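Local coordinates for protein [4Fe-4S]-dependent U34-ARNt thiolase (Methanococcus maripaludis, PDB 6SCY) that binds a [4Fe-4S] cluster and zinc and probably uses ATP to activate tRNA for sulfur transfer to uridine 34, at residues Ile50-Gly55 with Phe164-His169; Met54-Gly59 with Ala83-Glu88. All coordinates share one frame; numbering follows the deposited sequence.

How the interactions relate
Both contacts grow out of one strand: residues 51-55 pair with 164-167 in interaction 1 and with 80-87 in interaction 2, all parallel in a single sheet. Their centres lie 11 Å apart, M54 and G55 belong to both, and A53 CB meets I84 CD1 at 3.6 Å, joining them through the apolar layer on one side of the sheet. The C-terminal side of the sheet gathers the predicted ATP site: G55, L56 and S57, with V86 in interaction 2 and G168 in interaction 1, where G55 CA and G168 CA are 7.4 Å apart. The iron-sulfur cluster sits farther out, its nearest atom about 13 Å from G55 CA but next to E88 in interaction 2.

Interaction 1. Residues Ile50-Gly55 with Phe164-His169; sequences IKVAMG and FLAIGH. With SO4 (sulfate ion), chain B.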
loop_
_atom_site.group_PDB
_atom_site.type_symbol
_atom_site.label_atom_id
_atom_site.label_comp_id
_atom_site.label_asym_id
_atom_site.label_seq_id
_atom_site.Cartn_x
_atom_site.Cartn_y
_atom_site.Cartn_z
ATOM N N ILE A 50 -29.319 22.514 5.374
ATOM C CA ILE A 50 -28.187 22.253 4.466
ATOM C C ILE A 50 -28.676 21.861 3.051
ATOM O O ILE A 50 -29.731 21.252 2.903
ATOM C CB ILE A 50 -27.077 21.284 4.989
ATOM C CG1 ILE A 50 -27.629 19.910 5.345
ATOM C CG2 ILE A 50 -26.253 21.874 6.131
ATOM C CD1 ILE A 50 -27.228 18.953 4.389
ATOM N N LYS A 51 -27.881 22.214 2.027
ATOM C CA LYS A 51 -28.131 21.953 0.608
ATOM C C LYS A 51 -27.027 21.018 0.092
ATOM O O LYS A 51 -25.844 21.329 0.267
ATOM C CB LYS A 51 -28.120 23.298 -0.154
ATOM C CG LYS A 51 -28.557 23.224 -1.604
ATOM C CD LYS A 51 -28.433 24.573 -2.270
ATOM C CE LYS A 51 -29.774 25.190 -2.576
ATOM N NZ LYS A 51 -29.638 26.322 -3.525
ATOM N N VAL A 52 -27.395 19.869 -0.507
ATOM C CA VAL A 52 -26.392 18.923 -1.020
ATOM C C VAL A 52 -26.519 18.710 -2.516
ATOM O O VAL A 52 -27.524 18.177 -2.982
ATOM C CB VAL A 52 -26.349 17.569 -0.259
ATOM C CG1 VAL A 52 -25.350 16.603 -0.892
ATOM C CG2 VAL A 52 -26.030 17.765 1.218
ATOM N N ALA A 53 -25.483 19.114 -3.260
ATOM C CA ALA A 53 -25.362 18.913 -4.701
ATOM C C ALA A 53 -24.828 17.505 -4.862
ATOM O O ALA A 53 -24.092 17.044 -3.989
ATOM C CB ALA A 53 -24.365 19.898 -5.280
ATOM N N MET A 54 -25.192 16.805 -5.934
ATOM C CA MET A 54 -24.700 15.444 -6.098
ATOM C C MET A 54 -24.407 15.098 -7.533
ATOM O O MET A 54 -25.285 15.202 -8.386
ATOM C CB MET A 54 -25.612 14.397 -5.431
ATOM C CG MET A 54 -27.064 14.568 -5.706
ATOM S SD MET A 54 -27.999 13.195 -5.029
ATOM C CE MET A 54 -29.500 13.436 -5.880
ATOM N N GLY A 55 -23.160 14.717 -7.784
ATOM C CA GLY A 55 -22.688 14.325 -9.103
ATOM C C GLY A 55 -23.299 13.006 -9.519
ATOM O O GLY A 55 -22.932 11.956 -8.983
ATOM N N PHE A 164 -22.359 20.718 0.518
ATOM C CA PHE A 164 -21.592 19.516 0.209
ATOM C C PHE A 164 -21.800 19.055 -1.231
ATOM O O PHE A 164 -22.847 19.325 -1.832
ATOM C CB PHE A 164 -21.951 18.380 1.177
ATOM C CG PHE A 164 -21.710 18.682 2.633
ATOM C CD1 PHE A 164 -20.426 18.637 3.165
ATOM C CD2 PHE A 164 -22.767 18.998 3.478
ATOM C CE1 PHE A 164 -20.203 18.912 4.516
ATOM C CE2 PHE A 164 -22.543 19.269 4.830
ATOM C CZ PHE A 164 -21.262 19.224 5.339
ATOM N N LEU A 165 -20.793 18.357 -1.779
ATOM C CA LEU A 165 -20.837 17.764 -3.110
ATOM C C LEU A 165 -20.724 16.246 -2.909
ATOM O O LEU A 165 -19.663 15.751 -2.531
ATOM C CB LEU A 165 -19.715 18.328 -4.011
ATOM C CG LEU A 165 -19.475 17.665 -5.378
ATOM C CD1 LEU A 165 -20.552 18.024 -6.386
ATOM C CD2 LEU A 165 -18.130 18.070 -5.932
ATOM N N ALA A 166 -21.843 15.526 -3.091
ATOM C CA ALA A 166 -21.895 14.079 -2.920
ATOM C C ALA A 166 -21.436 13.344 -4.181
ATOM O O ALA A 166 -21.925 13.631 -5.271
ATOM C CB ALA A 166 -23.291 13.650 -2.515
ATOM N N ILE A 167 -20.452 12.434 -4.031
ATOM C CA ILE A 167 -19.867 11.624 -5.110
ATOM C C ILE A 167 -20.121 10.139 -4.810
ATOM O O ILE A 167 -19.918 9.695 -3.681
ATOM C CB ILE A 167 -18.349 11.946 -5.351
ATOM C CG1 ILE A 167 -18.036 13.465 -5.352
ATOM C CG2 ILE A 167 -17.813 11.279 -6.616
ATOM C CD1 ILE A 167 -18.576 14.268 -6.505
ATOM N N GLY A 168 -20.577 9.403 -5.821
ATOM C CA GLY A 168 -20.922 7.988 -5.717
ATOM C C GLY A 168 -19.774 6.993 -5.751
ATOM O O GLY A 168 -19.841 6.003 -6.487
ATOM N N HIS A 169 -18.726 7.225 -4.939
ATOM C CA HIS A 169 -17.588 6.305 -4.871
ATOM C C HIS A 169 -17.917 5.233 -3.862
ATOM O O HIS A 169 -18.352 5.560 -2.751
ATOM C CB HIS A 169 -16.284 7.027 -4.478
ATOM C CG HIS A 169 -15.734 7.957 -5.518
ATOM N ND1 HIS A 169 -15.028 9.095 -5.164
ATOM C CD2 HIS A 169 -15.777 7.878 -6.868
ATOM C CE1 HIS A 169 -14.673 9.666 -6.300
ATOM N NE2 HIS A 169 -15.107 8.973 -7.351
HETATM S S SO4 B . -15.400 11.783 -10.338
HETATM O O1 SO4 B . -16.707 12.365 -10.038
HETATM O O2 SO4 B . -15.575 10.495 -11.012
HETATM O O3 SO4 B . -14.651 11.585 -9.099
HETATM O O4 SO4 B . -14.657 12.693 -11.207
#
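V52, A53 and M54 pair in parallel with F164, L165 and A166, the strand axes 4.5 Å apart at their closest and turned 33° from one another. A53 bonds through both its N and its O to strand 164-167: its N donates to F164 O at 3.0 Å, and its O accepts from A166 N at 2.9 Å in a nearly straight bond. A third bond, G55 N to A166 O, continues the ladder.

The side chains alternate between two faces. On one, V52 splits its branches over two partners. CG1, anti to the backbone N (chi1 177°), lies 3.9 Å from A166 CB, while CG2 turns to F164, 4.1 Å from its CB and at the ring edge close to the ring plane. M54 CB adds to this row by lying 3.8 Å from A166 CB before the thioether chain leads away. Replacing V52 with an alanine is likely to open a gap between F164 and A166 and leave the phenyl ring freer to shift. The opposite face is sparser, with A53 CB 4.4 Å from L165 CD1. Beyond I167, G168 centres an inverse gamma turn, and H169 NE2 makes a weak bond to a sulfate that R149 also holds.

Helix 60-75 packs on the first face, with Y73 against V52, and helix 141-159 on the other, with L153 against L165. Strands 80-87 and 204-206 flank the pair. The contact joins central strand 51-55 to its neighbour in the 3-2-1-4-5 parallel sheet of the HUP-type PP-loop fold, whose G55 and G168 belong to the predicted ATP site.

Interaction 2. Residues Met54-Gly59 with Ala83-Glu88; sequences MGLSGG and AIMVNE. With SF4 (iron/sulfur cluster), chain E; SO4 (sulfate ion), chain L.
L56 lays both its methyl groups against the single methyl of A83: CD1 comes to 3.8 Å of A83 CB and CD2 to 4.1 Å, so the leucine fork straddles the small side chain. M54 reaches A83 CB too, through the end of its extended chain, with CE at 4.1 Å; A83 is thereby met by a leucine fork and a thioether methyl. Further along, L56 CB lies 4.3 Å from M85 CG, which also lies near L56 O. I84 points to the other face of the sheet, where L153, V156 and S157 of helix 141-159 pack on it.

Two backbone bonds tie the parallel strands beneath these groups. I84 N donates to M54 O at 2.9 Å, and L56 N donates to I84 O at 3.0 Å; in both the donor stands well above the carbonyl plane.

Beyond L56 the two segments part. S57 OG, set between its backbone N and carbonyl carbon (chi1 58°), donates to sulfate O2 at 2.7 Å, and G59 N adds a weak bond to the same oxygen. In segment 83-88, the E88 carboxylate brings OE2 to 3.4 Å of sulfide S1 of the cluster, while R94 and R149 form salt bridges with its two oxygens and probably offset its charge beside the sulfide.

Strand 51-55, helix 60-75 and strand 80-87 form a beta-alpha-beta unit. The SGGKDS motif, running from S57 through the N-cap residue G59 into helix 60-75, is the PP-loop of this family, and the sulfate probably marks where a phosphate of ATP would bind.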
loop_
_atom_site.group_PDB
_atom_site.type_symbol
_atom_site.label_atom_id
_atom_site.label_comp_id
_atom_site.label_asym_id
_atom_site.label_seq_id
_atom_site.Cartn_x
_atom_site.Cartn_y
_atom_site.Cartn_z
ATOM N N MET A 54 -25.192 16.805 -5.934
ATOM C CA MET A 54 -24.700 15.444 -6.098
ATOM C C MET A 54 -24.407 15.098 -7.533
ATOM O O MET A 54 -25.285 15.202 -8.386
ATOM C CB MET A 54 -25.612 14.397 -5.431
ATOM C CG MET A 54 -27.064 14.568 -5.706
ATOM S SD MET A 54 -27.999 13.195 -5.029
ATOM C CE MET A 54 -29.500 13.436 -5.880
ATOM N N GLY A 55 -23.160 14.717 -7.784
ATOM C CA GLY A 55 -22.688 14.325 -9.103
ATOM C C GLY A 55 -23.299 13.006 -9.519
ATOM O O GLY A 55 -22.932 11.956 -8.983
ATOM N N LEU A 56 -24.269 13.071 -10.444
ATOM C CA LEU A 56 -24.986 11.928 -11.000
ATOM C C LEU A 56 -24.489 11.616 -12.409
ATOM O O LEU A 56 -24.306 12.536 -13.222
ATOM C CB LEU A 56 -26.484 12.218 -11.032
ATOM C CG LEU A 56 -27.297 11.618 -9.914
ATOM C CD1 LEU A 56 -27.133 12.402 -8.645
ATOM C CD2 LEU A 56 -28.752 11.553 -10.299
ATOM N N SER A 57 -24.265 10.319 -12.701
ATOM C CA SER A 57 -23.781 9.887 -14.010
ATOM C C SER A 57 -24.609 8.747 -14.632
ATOM O O SER A 57 -24.239 8.235 -15.693
ATOM C CB SER A 57 -22.301 9.534 -13.944
ATOM O OG SER A 57 -22.069 8.512 -12.990
ATOM N N GLY A 58 -25.721 8.380 -13.987
ATOM C CA GLY A 58 -26.628 7.350 -14.488
ATOM C C GLY A 58 -26.388 5.909 -14.067
ATOM O O GLY A 58 -27.286 5.070 -14.206
ATOM N N GLY A 59 -25.195 5.621 -13.554
ATOM C CA GLY A 59 -24.825 4.282 -13.105
ATOM C C GLY A 59 -25.456 3.904 -11.785
ATOM O O GLY A 59 -25.990 4.774 -11.089
ATOM N N ALA A 83 -29.169 17.608 -8.198
ATOM C CA ALA A 83 -28.373 16.638 -8.956
ATOM C C ALA A 83 -27.716 17.310 -10.141
ATOM O O ALA A 83 -28.375 18.055 -10.859
ATOM C CB ALA A 83 -29.244 15.488 -9.425
ATOM N N ILE A 84 -26.419 17.073 -10.335
ATOM C CA ILE A 84 -25.669 17.655 -11.450
ATOM C C ILE A 84 -25.142 16.566 -12.370
ATOM O O ILE A 84 -24.372 15.702 -11.931
ATOM C CB ILE A 84 -24.523 18.619 -11.027
ATOM C CG1 ILE A 84 -24.906 19.547 -9.857
ATOM C CG2 ILE A 84 -24.024 19.416 -12.237
ATOM C CD1 ILE A 84 -23.775 19.750 -8.861
ATOM N N MET A 85 -25.531 16.643 -13.656
ATOM C CA MET A 85 -25.077 15.725 -14.697
ATOM C C MET A 85 -24.118 16.488 -15.610
ATOM O O MET A 85 -24.475 17.559 -16.108
ATOM C CB MET A 85 -26.260 15.173 -15.505
ATOM C CG MET A 85 -27.171 14.269 -14.714
ATOM S SD MET A 85 -28.454 15.221 -13.884
ATOM C CE MET A 85 -29.710 14.011 -13.768
ATOM N N VAL A 86 -22.900 15.958 -15.813
ATOM C CA VAL A 86 -21.899 16.632 -16.641
ATOM C C VAL A 86 -21.667 15.884 -17.958
ATOM O O VAL A 86 -21.005 14.850 -17.956
ATOM C CB VAL A 86 -20.572 16.928 -15.879
ATOM C CG1 VAL A 86 -19.681 17.867 -16.675
ATOM C CG2 VAL A 86 -20.832 17.505 -14.492
ATOM N N ASN A 87 -22.215 16.387 -19.076
ATOM C CA ASN A 87 -21.984 15.760 -20.380
ATOM C C ASN A 87 -20.613 16.198 -20.866
ATOM O O ASN A 87 -20.418 17.361 -21.233
ATOM C CB ASN A 87 -23.075 16.113 -21.404
ATOM C CG ASN A 87 -22.743 15.726 -22.832
ATOM O OD1 ASN A 87 -22.183 14.658 -23.121
ATOM N ND2 ASN A 87 -23.087 16.600 -23.761
ATOM N N GLU A 88 -19.659 15.254 -20.855
ATOM C CA GLU A 88 -18.276 15.492 -21.279
ATOM C C GLU A 88 -18.170 15.890 -22.757
ATOM O O GLU A 88 -17.142 16.427 -23.171
ATOM C CB GLU A 88 -17.374 14.294 -20.946
ATOM C CG GLU A 88 -17.182 14.079 -19.456
ATOM C CD GLU A 88 -17.826 12.847 -18.848
ATOM O OE1 GLU A 88 -18.711 12.240 -19.492
ATOM O OE2 GLU A 88 -17.448 12.494 -17.707
HETATM FE FE1 SF4 E . -11.955 8.796 -18.416
HETATM FE FE2 SF4 E . -13.642 10.950 -18.695
HETATM FE FE3 SF4 E . -14.483 8.730 -17.318
HETATM FE FE4 SF4 E . -14.162 8.608 -20.045
HETATM S S1 SF4 E . -15.675 9.900 -18.890
HETATM S S2 SF4 E . -13.453 7.051 -18.515
HETATM S S3 SF4 E . -12.347 9.992 -20.338
HETATM S S4 SF4 E . -12.768 10.146 -16.732
HETATM S S SO4 L . -21.581 5.364 -11.536
HETATM O O1 SO4 L . -22.043 6.301 -10.515
HETATM O O2 SO4 L . -22.020 5.829 -12.842
HETATM O O3 SO4 L . -22.115 4.027 -11.281
HETATM O O4 SO4 L . -20.125 5.299 -11.527
#